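Local coordinates for particle-associated glycoside hydrolase (PDB 6C72), which probably degrades the capsular polysaccharide of Acinetobacter baumannii, as a tailspike depolymerase of bacteriophage Fri1, and binds zinc ions, at residues N25-V30 and G79-Q84; A63-D66 and V70-V73; T93-R98 and T110-K115; L101-L106 and L207-G212; V145-T150 and T179-S184. All coordinates share one frame; numbering follows the deposited sequence.

Interactions 1 and 2 belong to the small N-terminal domain and secure neighbouring strands of one sheet, 80-83 in interaction 1 and 70-72 in interaction 2. Interaction 1 is buried and joins an aliphatic-indole contact to one hydrogen bond, whereas interaction 2, at the surface, relies on aspartates and an arginine gripping the backbone. Interaction 3, partly buried and wholly apolar across the contact, sits where that domain meets the helix 110-122. Interactions 4 and 5 lie at the start of the beta-helix. The former is a surface contact with a zinc-bound carboxylate; the latter is a buried one inside a coil. Residues Ser209 and His182 link these two, and Leu113 and Trp181 link interactions 3 and 5.

Interaction 1: residues N25-V30 and G79-Q84; sequences NALRKV and GAWLLQ
Leu27 and Trp81 mark the nearest approach of the two backbones, their CA atoms 7.9 Å apart, so the contact is made by side chains and one carbonyl rather than by strand pairing. The segment 25-30 leaves helix 24-27 through a type I turn from Leu27 to Val30, closed by Val30 N on Leu27 O at 3.1 Å; the segment 79-84 carries strand 80-83. Leu27 lays a methyl over one face of the indole. With CG anti to the backbone N (chi1 -169°), its branch reaches across to the ring, and CD1 stands 3.5 Å from the centroid of the Trp81 five-membered ring, almost straight above it, in a CH-pi contact. Leu27 CG comes to 3.4 Å from Trp81 CD1, while Leu27 CD2 leans on Trp81 CB at 3.8 Å. The same turn supplies the polar partner at the ring edge: Trp81 NE1 donates to Val30 O at 2.9 Å and 162°, with the oxygen lying in the indole plane. Face and edge are thus both used, and the bond at NE1 helps to fix the rotation of the ring beneath the leucine while satisfying its buried N-H. Tyr55 and Ala39 of neighbouring strands touch both Leu27 and Trp81, and the Trp57 ring meets that of Trp81 at an angle. The arrangement is a short helix, with its following turn, packed on one face of a five-stranded mixed sheet, the core of the small domain that precedes the beta-helix of this tailspike.

Interaction 2: residues A63-D66 and V70-V73; sequences ATDD and VIRV
Asp65 and Val70, with CA atoms 5.1 Å apart, are the nearest pair between the irregular segment 63-66 and strand 70-72, one of the two outermost strands of the N-terminal mixed sheet. The chain turns back on itself through a tight loop containing Asx turns: Asp65 OD1 accepts from Gly67 N and Asp66 OD1 from Leu68 N. Asp66 closes the loop twice. Its N donates to Val70 O at 3.2 Å, and its OD1 takes Val70 N at 2.7 Å and 171°, the N-H meeting the carboxylate from above its plane. The side chain is folded back for this, with CG between the backbone N and the carbonyl carbon (chi1 71°). Asp65 works one step further on: OD2 receives Arg72 N at 2.7 Å, also from above the carboxylate plane, while OD1 has a salt bridge to Arg28 from the helix side of the domain. One carboxylate therefore ties the edge strand to the turn after helix 24-27, and the nearby arginine charge would probably favour its ionised form. Val70 packs its CB at 3.7 Å from Thr64 O, and Ala63 CB lies 4.2 Å from Val70 CG2. Arg72, bent at both chi2 and chi3, curls against the Ala63 carbonyl. Its aliphatic part passes close to that group, CD lying 3.2 Å from Ala63 O. The guanidinium then presents its edge to this same oxygen, and Arg72 NH1 donates to Ala63 O at 2.8 Å, from above the carbonyl plane.

Interaction 3: residues T93-R98 and T110-K115; sequences TQAGLR and TTILQK
Ile112, in the first turn of helix 110-122, presses its side chain into the bend of residues 95-97, the loop that leads from strand 89-91 towards that helix; the helix in turn packs on the first strands of the parallel beta-helix, as Leu113 does on strand 133-140. The apolar contacts centre on one methyl. With CG2 anti to the backbone N and CG1 beside it (chi1 -70°), Ile112 puts CG2 between two side chains, 3.8 Å from Ala95 CB and 3.9 Å from Leu97 CB. Leu97 also touches Ile135 of strand 133-140, so the loop bridges the helix and that strand. Contacts between methyl and backbone make up the rest: Ile112 CG2 approaches Leu97 N at 3.7 Å, and the longer branch runs on to Gly96, where CD1 stands 4.0 Å from Gly96 O. Hydrogen bonds act within the segments. Gly96 N donates to Thr93 O at 3.0 Å, closing the 3-10 turn, and the positive phi of Gly96 (101°) then swings the chain round towards Leu97. The carbonyl just before this glycine stays beside the isoleucine, with Ile112 CG2 3.6 Å from Ala95 O.

Interaction 4: residues L101-L106 and L207-G212; sequences LLESDL and LGSRLG. With ZN (zinc ion), chain Q.
Ser209 meets Glu103, a ligand of a zinc ion, while Leu106 and Leu211 pack beside them; the loop before helix 110-122 thus joins the loop after strand 204-207 at the surface, near the start of the beta-helix. Glu103 stands in a type I turn, Leu102 to Asp105, that Asp105 helps to hold by taking Leu102 N on its OD2 at 2.8 Å. From there its side chain reaches out nearly straight, CG anti to the backbone N (chi1 -172°) and the chain extended beyond, so that the carboxylate arrives at the other loop. Both oxygens bind the metal, OE1 and OE2 of Glu103 each 2.2 Å from zinc, and a water oxygen binds the zinc at 2.0 Å. Ser209 turns its hydroxyl in between its backbone N and carbonyl carbon (chi1 67°), and OG donates to Glu103 OE2 at 2.6 Å. The leucines run past each other in opposite directions; Leu211 CD2 lies 3.6 Å from Leu106 CB, and Tyr136 touches both residues. His182 also packs on Glu103. Because OE2 is held at once by metal and hydroxyl, Ser209 is a second-shell residue that probably helps to orient the bidentate carboxylate, and the zinc probably offsets much of its negative charge.

Interaction 5: residues V145-T150 and T179-S184; sequences VEVRGT and TFWHSS
Val147 meets the indole of Trp181 obliquely inside the first coils of the parallel beta-helix, strands 145-148 and 179-182 lying on different faces of the coil. The two side chains cross at about a right angle. Val147 CG1 lies 3.7 Å from Trp181 CZ3, and 4.2 Å from the centroid of the six-membered ring in an off-centre CH-pi contact. With CG anti to the backbone N (chi1 -169°), Trp181 points into the interior, where Leu113 of helix 110-122, Val189 and Leu204 also touch it; NE1 is satisfied by Ala137 O. Further along, the backbones close to 5.2 Å between the CA atoms of Gly149 and Thr179. The absence of a side chain at Gly149 lets Thr179 come close, its OG1 3.4 Å from Gly149 CA. That hydroxyl is used twice: it bonds with Pro131 O and accepts from Thr150 N. Thr150 secures its own hydroxyl on Leu130 O. A water spans the end of the pair, accepting from Thr179 N at 3.2 Å and giving a weak bond to Thr150 O. Thr150 N reaches Thr179 OG1 at 2.8 Å, with an N-H...O angle of 163°.

Interaction 1: residues N25-V30 and G79-Q84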
# COMPACT_ATOMS: atom_id res chain seq x y z
N ASN A 25 -34.48 -43.13 7.61
CA ASN A 25 -35.12 -44.42 7.37
C ASN A 25 -36.57 -44.41 7.85
O ASN A 25 -37.44 -45.01 7.21
CB ASN A 25 -34.34 -45.55 8.04
CG ASN A 25 -33.07 -45.90 7.29
OD1 ASN A 25 -32.91 -45.53 6.12
ND2 ASN A 25 -32.15 -46.61 7.95
N ALA A 26 -36.84 -43.75 8.97
CA ALA A 26 -38.22 -43.65 9.44
C ALA A 26 -39.06 -42.79 8.50
O ALA A 26 -40.23 -43.11 8.24
CB ALA A 26 -38.26 -43.09 10.86
N LEU A 27 -38.46 -41.73 7.95
CA LEU A 27 -39.16 -40.86 7.01
C LEU A 27 -39.57 -41.62 5.74
O LEU A 27 -40.64 -41.38 5.18
CB LEU A 27 -38.28 -39.66 6.66
CG LEU A 27 -38.85 -38.46 5.90
CD1 LEU A 27 -39.99 -37.79 6.67
CD2 LEU A 27 -37.74 -37.46 5.61
N ARG A 28 -38.73 -42.57 5.29
CA ARG A 28 -39.05 -43.34 4.10
C ARG A 28 -40.27 -44.25 4.29
O ARG A 28 -40.77 -44.79 3.30
CB ARG A 28 -37.85 -44.19 3.68
CG ARG A 28 -36.65 -43.41 3.21
CD ARG A 28 -35.65 -44.29 2.48
NE ARG A 28 -34.65 -43.48 1.79
CZ ARG A 28 -33.42 -43.22 2.25
NH1 ARG A 28 -33.01 -43.75 3.40
NH2 ARG A 28 -32.59 -42.45 1.54
N LYS A 29 -40.75 -44.41 5.52
CA LYS A 29 -41.89 -45.27 5.80
C LYS A 29 -43.14 -44.47 6.13
O LYS A 29 -44.16 -45.04 6.50
CB LYS A 29 -41.55 -46.23 6.95
CG LYS A 29 -40.36 -47.14 6.69
CD LYS A 29 -39.90 -47.83 7.99
CE LYS A 29 -38.83 -48.90 7.76
NZ LYS A 29 -39.41 -50.29 7.74
N VAL A 30 -43.09 -43.15 5.97
CA VAL A 30 -44.19 -42.26 6.32
C VAL A 30 -44.54 -41.45 5.09
O VAL A 30 -43.66 -40.84 4.47
CB VAL A 30 -43.83 -41.34 7.51
CG1 VAL A 30 -45.06 -40.57 7.98
CG2 VAL A 30 -43.22 -42.13 8.64
N GLY A 79 -43.75 -40.41 -4.57
CA GLY A 79 -43.75 -39.58 -3.38
C GLY A 79 -42.37 -39.41 -2.79
O GLY A 79 -41.58 -40.35 -2.75
N ALA A 80 -42.04 -38.18 -2.37
CA ALA A 80 -40.75 -37.93 -1.76
C ALA A 80 -40.86 -36.78 -0.78
O ALA A 80 -41.69 -35.88 -0.93
CB ALA A 80 -39.67 -37.63 -2.79
N TRP A 81 -40.02 -36.83 0.24
CA TRP A 81 -39.81 -35.69 1.11
C TRP A 81 -38.63 -34.90 0.58
O TRP A 81 -37.54 -35.45 0.38
CB TRP A 81 -39.55 -36.13 2.55
CG TRP A 81 -40.71 -36.85 3.16
CD1 TRP A 81 -40.90 -38.20 3.22
CD2 TRP A 81 -41.85 -36.25 3.79
NE1 TRP A 81 -42.09 -38.48 3.85
CE2 TRP A 81 -42.69 -37.30 4.21
CE3 TRP A 81 -42.25 -34.93 4.03
CZ2 TRP A 81 -43.90 -37.07 4.86
CZ3 TRP A 81 -43.46 -34.71 4.69
CH2 TRP A 81 -44.26 -35.77 5.10
N LEU A 82 -38.86 -33.61 0.34
CA LEU A 82 -37.87 -32.75 -0.30
C LEU A 82 -37.18 -31.88 0.75
O LEU A 82 -37.85 -31.17 1.52
CB LEU A 82 -38.52 -31.88 -1.37
CG LEU A 82 -39.23 -32.66 -2.47
CD1 LEU A 82 -39.66 -31.72 -3.58
CD2 LEU A 82 -38.35 -33.79 -3.01
N LEU A 83 -35.86 -31.95 0.77
CA LEU A 83 -35.05 -31.22 1.73
C LEU A 83 -35.25 -29.71 1.57
O LEU A 83 -35.27 -29.19 0.45
CB LEU A 83 -33.58 -31.57 1.50
CG LEU A 83 -32.59 -30.92 2.46
CD1 LEU A 83 -32.81 -31.52 3.85
CD2 LEU A 83 -31.16 -31.07 1.97
N GLN A 84 -35.36 -29.01 2.70
CA GLN A 84 -35.43 -27.55 2.73
C GLN A 84 -34.17 -27.03 3.39
O GLN A 84 -33.98 -27.20 4.60
CB GLN A 84 -36.67 -27.04 3.47
CG GLN A 84 -37.99 -27.51 2.90
CD GLN A 84 -38.21 -27.12 1.44
OE1 GLN A 84 -38.50 -27.97 0.60
NE2 GLN A 84 -38.08 -25.82 1.13

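Interaction 2: residues A63-D66 and V70-V73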
# COMPACT_ATOMS: atom_id res chain seq x y z
N ALA A 63 -38.28 -38.67 -8.75
CA ALA A 63 -36.85 -38.54 -8.90
C ALA A 63 -36.14 -39.63 -8.11
O ALA A 63 -36.71 -40.26 -7.22
CB ALA A 63 -36.38 -37.16 -8.42
N THR A 64 -34.87 -39.82 -8.42
CA THR A 64 -34.10 -40.84 -7.73
C THR A 64 -33.75 -40.36 -6.33
O THR A 64 -33.38 -39.20 -6.12
CB THR A 64 -32.83 -41.16 -8.51
OG1 THR A 64 -33.19 -41.57 -9.84
CG2 THR A 64 -32.05 -42.28 -7.82
N ASP A 65 -33.93 -41.26 -5.36
CA ASP A 65 -33.52 -40.98 -3.99
C ASP A 65 -32.02 -40.77 -3.96
O ASP A 65 -31.24 -41.61 -4.43
CB ASP A 65 -33.95 -42.14 -3.08
CG ASP A 65 -33.79 -41.83 -1.60
OD1 ASP A 65 -32.66 -41.52 -1.15
OD2 ASP A 65 -34.81 -41.89 -0.86
N ASP A 66 -31.60 -39.61 -3.43
CA ASP A 66 -30.19 -39.24 -3.36
C ASP A 66 -29.69 -39.17 -1.92
O ASP A 66 -28.53 -38.79 -1.70
CB ASP A 66 -29.98 -37.91 -4.07
CG ASP A 66 -30.58 -36.74 -3.29
OD1 ASP A 66 -31.47 -36.97 -2.44
OD2 ASP A 66 -30.15 -35.60 -3.51
N VAL A 70 -33.78 -35.55 -2.13
CA VAL A 70 -34.97 -36.34 -2.44
C VAL A 70 -34.96 -37.58 -1.57
O VAL A 70 -34.09 -38.44 -1.72
CB VAL A 70 -35.03 -36.72 -3.93
CG1 VAL A 70 -36.21 -37.63 -4.21
CG2 VAL A 70 -35.11 -35.47 -4.79
N ILE A 71 -35.94 -37.69 -0.67
CA ILE A 71 -36.11 -38.86 0.19
C ILE A 71 -37.37 -39.58 -0.30
O ILE A 71 -38.50 -39.17 0.00
CB ILE A 71 -36.20 -38.48 1.67
CG1 ILE A 71 -34.97 -37.66 2.09
CG2 ILE A 71 -36.33 -39.71 2.55
CD1 ILE A 71 -33.63 -38.34 1.80
N ARG A 72 -37.19 -40.65 -1.06
CA ARG A 72 -38.32 -41.36 -1.63
C ARG A 72 -38.91 -42.33 -0.61
O ARG A 72 -38.19 -43.03 0.10
CB ARG A 72 -37.89 -42.12 -2.89
CG ARG A 72 -37.51 -41.22 -4.07
CD ARG A 72 -38.74 -40.61 -4.72
NE ARG A 72 -39.72 -41.64 -5.07
CZ ARG A 72 -39.65 -42.40 -6.16
NH1 ARG A 72 -38.66 -42.25 -7.03
NH2 ARG A 72 -40.58 -43.31 -6.40
N VAL A 73 -40.24 -42.36 -0.55
CA VAL A 73 -40.96 -43.28 0.33
C VAL A 73 -40.91 -44.68 -0.27
O VAL A 73 -41.33 -44.89 -1.41
CB VAL A 73 -42.40 -42.81 0.57
CG1 VAL A 73 -43.21 -43.89 1.21
CG2 VAL A 73 -42.39 -41.59 1.46

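Interaction 3: residues T93-R98 and T110-K115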
# COMPACT_ATOMS: atom_id res chain seq x y z
N THR A 93 -23.94 -33.56 7.30
CA THR A 93 -24.62 -34.64 8.00
C THR A 93 -26.05 -34.84 7.50
O THR A 93 -26.59 -35.95 7.60
CB THR A 93 -24.64 -34.36 9.50
OG1 THR A 93 -25.18 -33.06 9.74
CG2 THR A 93 -23.23 -34.47 10.10
N GLN A 94 -26.67 -33.80 6.94
CA GLN A 94 -28.02 -33.94 6.41
C GLN A 94 -28.05 -34.67 5.07
O GLN A 94 -29.14 -34.86 4.51
CB GLN A 94 -28.68 -32.56 6.30
CG GLN A 94 -28.83 -31.87 7.66
CD GLN A 94 -29.27 -30.41 7.55
OE1 GLN A 94 -28.78 -29.66 6.70
NE2 GLN A 94 -30.19 -30.01 8.41
N ALA A 95 -26.89 -35.07 4.53
CA ALA A 95 -26.81 -35.99 3.41
C ALA A 95 -26.30 -37.36 3.82
O ALA A 95 -26.02 -38.20 2.96
CB ALA A 95 -25.91 -35.43 2.31
N GLY A 96 -26.16 -37.60 5.12
CA GLY A 96 -25.73 -38.89 5.61
C GLY A 96 -24.27 -38.96 6.02
O GLY A 96 -23.83 -40.03 6.44
N LEU A 97 -23.52 -37.86 5.93
CA LEU A 97 -22.12 -37.90 6.32
C LEU A 97 -22.00 -38.27 7.80
O LEU A 97 -22.72 -37.74 8.65
CB LEU A 97 -21.47 -36.56 6.04
CG LEU A 97 -19.95 -36.53 6.19
CD1 LEU A 97 -19.32 -36.10 4.87
CD2 LEU A 97 -19.55 -35.59 7.30
N ARG A 98 -21.09 -39.20 8.12
CA ARG A 98 -20.94 -39.65 9.49
C ARG A 98 -20.03 -38.70 10.25
O ARG A 98 -18.89 -38.45 9.83
CB ARG A 98 -20.39 -41.08 9.53
CG ARG A 98 -21.40 -42.19 9.20
CD ARG A 98 -20.74 -43.59 9.21
NE ARG A 98 -20.26 -43.99 10.54
CZ ARG A 98 -19.68 -45.15 10.82
NH1 ARG A 98 -19.50 -46.07 9.87
NH2 ARG A 98 -19.29 -45.41 12.07
N THR A 110 -16.62 -39.58 -0.02
CA THR A 110 -16.44 -38.65 -1.13
C THR A 110 -17.77 -38.36 -1.83
O THR A 110 -18.12 -37.20 -2.08
CB THR A 110 -15.42 -39.22 -2.11
OG1 THR A 110 -14.13 -39.24 -1.48
CG2 THR A 110 -15.34 -38.39 -3.40
N THR A 111 -18.53 -39.40 -2.13
CA THR A 111 -19.77 -39.22 -2.87
C THR A 111 -20.75 -38.33 -2.10
O THR A 111 -21.40 -37.46 -2.70
CB THR A 111 -20.39 -40.58 -3.18
OG1 THR A 111 -19.50 -41.33 -4.00
CG2 THR A 111 -21.73 -40.43 -3.89
N ILE A 112 -20.83 -38.50 -0.78
CA ILE A 112 -21.78 -37.73 0.01
C ILE A 112 -21.41 -36.26 0.01
O ILE A 112 -22.27 -35.39 -0.22
CB ILE A 112 -21.87 -38.29 1.44
CG1 ILE A 112 -22.57 -39.66 1.44
CG2 ILE A 112 -22.57 -37.29 2.37
CD1 ILE A 112 -22.44 -40.37 2.75
N LEU A 113 -20.13 -35.95 0.27
CA LEU A 113 -19.72 -34.54 0.34
C LEU A 113 -19.88 -33.86 -1.01
O LEU A 113 -20.33 -32.71 -1.08
CB LEU A 113 -18.27 -34.42 0.82
CG LEU A 113 -17.70 -33.00 0.93
CD1 LEU A 113 -18.59 -32.12 1.79
CD2 LEU A 113 -16.26 -33.00 1.48
N GLN A 114 -19.54 -34.57 -2.09
CA GLN A 114 -19.70 -34.00 -3.42
C GLN A 114 -21.16 -33.70 -3.72
O GLN A 114 -21.47 -32.72 -4.41
CB GLN A 114 -19.12 -34.94 -4.47
CG GLN A 114 -18.96 -34.28 -5.83
CD GLN A 114 -17.99 -33.11 -5.78
OE1 GLN A 114 -16.81 -33.27 -5.47
NE2 GLN A 114 -18.50 -31.91 -6.06
N LYS A 115 -22.06 -34.55 -3.23
CA LYS A 115 -23.49 -34.28 -3.39
C LYS A 115 -23.88 -32.97 -2.72
O LYS A 115 -24.69 -32.21 -3.25
CB LYS A 115 -24.30 -35.43 -2.81
CG LYS A 115 -24.68 -36.49 -3.76
CD LYS A 115 -25.84 -37.28 -3.15
CE LYS A 115 -25.61 -38.78 -3.23
NZ LYS A 115 -25.87 -39.24 -4.62

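Interaction 4: residues L101-L106 and L207-G212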
# COMPACT_ATOMS: atom_id res chain seq x y z
N LEU A 101 -16.08 -38.92 13.56
CA LEU A 101 -15.29 -40.12 13.35
C LEU A 101 -13.83 -39.86 13.73
O LEU A 101 -13.34 -38.73 13.66
CB LEU A 101 -15.41 -40.57 11.90
CG LEU A 101 -16.80 -41.14 11.55
CD1 LEU A 101 -16.88 -41.60 10.10
CD2 LEU A 101 -17.15 -42.30 12.50
N LEU A 102 -13.14 -40.91 14.16
CA LEU A 102 -11.72 -40.81 14.44
C LEU A 102 -10.91 -41.07 13.16
O LEU A 102 -11.43 -41.58 12.17
CB LEU A 102 -11.32 -41.79 15.54
CG LEU A 102 -12.14 -41.57 16.81
CD1 LEU A 102 -11.90 -42.68 17.83
CD2 LEU A 102 -11.82 -40.20 17.39
N GLU A 103 -9.62 -40.72 13.21
CA GLU A 103 -8.77 -40.95 12.05
C GLU A 103 -8.72 -42.43 11.67
O GLU A 103 -8.51 -42.76 10.50
CB GLU A 103 -7.35 -40.43 12.31
CG GLU A 103 -6.46 -40.46 11.06
CD GLU A 103 -5.15 -39.72 11.22
OE1 GLU A 103 -4.66 -39.59 12.36
OE2 GLU A 103 -4.61 -39.23 10.21
N SER A 104 -8.94 -43.32 12.64
CA SER A 104 -8.91 -44.75 12.35
C SER A 104 -10.16 -45.24 11.63
O SER A 104 -10.14 -46.36 11.10
CB SER A 104 -8.72 -45.56 13.64
OG SER A 104 -9.72 -45.27 14.60
N ASP A 105 -11.21 -44.44 11.54
CA ASP A 105 -12.41 -44.80 10.79
C ASP A 105 -12.16 -44.43 9.33
O ASP A 105 -12.49 -43.33 8.88
CB ASP A 105 -13.63 -44.07 11.33
CG ASP A 105 -13.93 -44.42 12.78
OD1 ASP A 105 -14.01 -45.63 13.12
OD2 ASP A 105 -14.07 -43.48 13.59
N LEU A 106 -11.60 -45.38 8.58
CA LEU A 106 -11.19 -45.15 7.20
C LEU A 106 -12.39 -45.36 6.30
O LEU A 106 -12.56 -46.41 5.67
CB LEU A 106 -10.04 -46.07 6.81
CG LEU A 106 -8.85 -46.04 7.75
CD1 LEU A 106 -7.88 -47.10 7.30
CD2 LEU A 106 -8.21 -44.67 7.76
N LEU A 207 -5.40 -32.73 6.33
CA LEU A 207 -4.34 -33.67 6.67
C LEU A 207 -3.98 -34.51 5.45
O LEU A 207 -4.85 -34.90 4.67
CB LEU A 207 -4.77 -34.59 7.84
CG LEU A 207 -4.97 -33.88 9.18
CD1 LEU A 207 -5.52 -34.82 10.25
CD2 LEU A 207 -3.68 -33.22 9.67
N GLY A 208 -2.69 -34.83 5.34
CA GLY A 208 -2.19 -35.57 4.19
C GLY A 208 -2.47 -37.06 4.20
O GLY A 208 -2.51 -37.67 3.13
N SER A 209 -2.68 -37.67 5.38
CA SER A 209 -2.98 -39.09 5.41
C SER A 209 -4.30 -39.33 4.71
O SER A 209 -5.22 -38.51 4.79
CB SER A 209 -3.00 -39.63 6.85
OG SER A 209 -4.08 -39.12 7.63
N ARG A 210 -4.38 -40.43 3.96
CA ARG A 210 -5.47 -40.60 3.01
C ARG A 210 -5.79 -42.08 2.82
O ARG A 210 -5.02 -42.96 3.19
CB ARG A 210 -5.12 -39.93 1.67
CG ARG A 210 -3.78 -40.34 1.05
CD ARG A 210 -3.92 -41.61 0.27
NE ARG A 210 -2.88 -41.79 -0.72
CZ ARG A 210 -2.95 -42.67 -1.72
NH1 ARG A 210 -4.01 -43.45 -1.86
NH2 ARG A 210 -1.96 -42.77 -2.59
N LEU A 211 -6.95 -42.34 2.21
CA LEU A 211 -7.36 -43.71 1.97
C LEU A 211 -6.59 -44.31 0.80
O LEU A 211 -6.33 -43.62 -0.20
CB LEU A 211 -8.85 -43.77 1.65
CG LEU A 211 -9.78 -43.15 2.68
CD1 LEU A 211 -11.17 -43.28 2.14
CD2 LEU A 211 -9.64 -43.86 4.02
N GLY A 212 -6.24 -45.59 0.91
CA GLY A 212 -5.62 -46.32 -0.17
C GLY A 212 -4.12 -46.51 -0.05
O GLY A 212 -3.56 -47.30 -0.81
ZN ZN Q . -2.85 -38.66 11.47
O HOH W 1 -1.90 -37.61 10.06

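Interaction 5: residues V145-T150 and T179-S184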
# COMPACT_ATOMS: atom_id res chain seq x y z
N VAL A 145 -19.76 -21.67 -3.50
CA VAL A 145 -19.95 -22.59 -2.40
C VAL A 145 -18.69 -22.60 -1.55
O VAL A 145 -17.58 -22.69 -2.09
CB VAL A 145 -20.28 -24.02 -2.88
CG1 VAL A 145 -20.28 -24.99 -1.70
CG2 VAL A 145 -21.63 -24.02 -3.62
N GLU A 146 -18.86 -22.50 -0.23
CA GLU A 146 -17.77 -22.56 0.73
C GLU A 146 -17.96 -23.80 1.61
O GLU A 146 -19.06 -24.04 2.11
CB GLU A 146 -17.73 -21.30 1.59
CG GLU A 146 -16.78 -21.37 2.79
CD GLU A 146 -16.92 -20.19 3.73
OE1 GLU A 146 -17.65 -19.22 3.40
OE2 GLU A 146 -16.31 -20.22 4.82
N VAL A 147 -16.88 -24.55 1.81
CA VAL A 147 -16.87 -25.69 2.72
C VAL A 147 -16.32 -25.19 4.05
O VAL A 147 -15.26 -24.55 4.09
CB VAL A 147 -16.02 -26.85 2.17
CG1 VAL A 147 -15.88 -27.95 3.20
CG2 VAL A 147 -16.64 -27.40 0.89
N ARG A 148 -17.07 -25.40 5.13
CA ARG A 148 -16.73 -24.84 6.43
C ARG A 148 -16.75 -25.94 7.49
O ARG A 148 -17.73 -26.69 7.60
CB ARG A 148 -17.70 -23.71 6.81
CG ARG A 148 -17.33 -22.98 8.09
CD ARG A 148 -18.26 -21.80 8.36
NE ARG A 148 -19.63 -22.22 8.62
CZ ARG A 148 -20.71 -21.47 8.42
NH1 ARG A 148 -20.58 -20.24 7.93
NH2 ARG A 148 -21.92 -21.95 8.68
N GLY A 149 -15.68 -26.02 8.28
CA GLY A 149 -15.61 -26.96 9.38
C GLY A 149 -16.11 -26.36 10.68
O GLY A 149 -16.66 -25.26 10.74
N THR A 150 -15.88 -27.12 11.76
CA THR A 150 -16.33 -26.78 13.10
C THR A 150 -15.12 -26.77 14.02
O THR A 150 -14.42 -27.78 14.15
CB THR A 150 -17.36 -27.80 13.61
OG1 THR A 150 -18.49 -27.85 12.72
CG2 THR A 150 -17.83 -27.47 15.03
N THR A 179 -12.59 -30.15 12.79
CA THR A 179 -12.81 -30.84 11.53
C THR A 179 -11.45 -31.15 10.91
O THR A 179 -10.63 -30.24 10.73
CB THR A 179 -13.65 -29.99 10.59
OG1 THR A 179 -14.90 -29.68 11.22
CG2 THR A 179 -13.92 -30.73 9.27
N PHE A 180 -11.20 -32.42 10.61
CA PHE A 180 -9.96 -32.85 9.96
C PHE A 180 -10.31 -33.48 8.62
O PHE A 180 -10.82 -34.61 8.56
CB PHE A 180 -9.19 -33.83 10.84
CG PHE A 180 -8.79 -33.26 12.17
CD1 PHE A 180 -7.62 -32.52 12.28
CD2 PHE A 180 -9.57 -33.47 13.30
CE1 PHE A 180 -7.25 -31.98 13.51
CE2 PHE A 180 -9.20 -32.93 14.53
CZ PHE A 180 -8.05 -32.20 14.63
N TRP A 181 -9.97 -32.79 7.54
CA TRP A 181 -10.45 -33.12 6.20
C TRP A 181 -9.34 -33.82 5.43
O TRP A 181 -8.29 -33.22 5.14
CB TRP A 181 -10.92 -31.85 5.51
CG TRP A 181 -11.68 -32.05 4.25
CD1 TRP A 181 -12.12 -33.23 3.73
CD2 TRP A 181 -12.07 -31.04 3.32
NE1 TRP A 181 -12.76 -33.01 2.55
CE2 TRP A 181 -12.75 -31.67 2.27
CE3 TRP A 181 -11.90 -29.65 3.27
CZ2 TRP A 181 -13.27 -30.97 1.17
CZ3 TRP A 181 -12.41 -28.95 2.19
CH2 TRP A 181 -13.09 -29.61 1.15
N HIS A 182 -9.55 -35.10 5.12
CA HIS A 182 -8.62 -35.90 4.35
C HIS A 182 -9.20 -36.17 2.97
O HIS A 182 -10.39 -35.96 2.73
CB HIS A 182 -8.33 -37.27 4.99
CG HIS A 182 -8.00 -37.23 6.45
ND1 HIS A 182 -6.78 -37.66 6.94
CD2 HIS A 182 -8.74 -36.89 7.53
CE1 HIS A 182 -6.78 -37.57 8.26
NE2 HIS A 182 -7.95 -37.09 8.64
N SER A 183 -8.36 -36.67 2.09
CA SER A 183 -8.77 -37.13 0.77
C SER A 183 -9.00 -38.64 0.78
O SER A 183 -8.50 -39.36 1.64
CB SER A 183 -7.73 -36.77 -0.29
OG SER A 183 -8.14 -37.25 -1.56
N SER A 184 -9.74 -39.11 -0.22
CA SER A 184 -9.96 -40.54 -0.39
C SER A 184 -8.92 -41.21 -1.27
O SER A 184 -8.98 -42.44 -1.42
CB SER A 184 -11.35 -40.79 -0.97
OG SER A 184 -11.51 -40.15 -2.22
O HOH W 2 -12.10 -26.99 12.65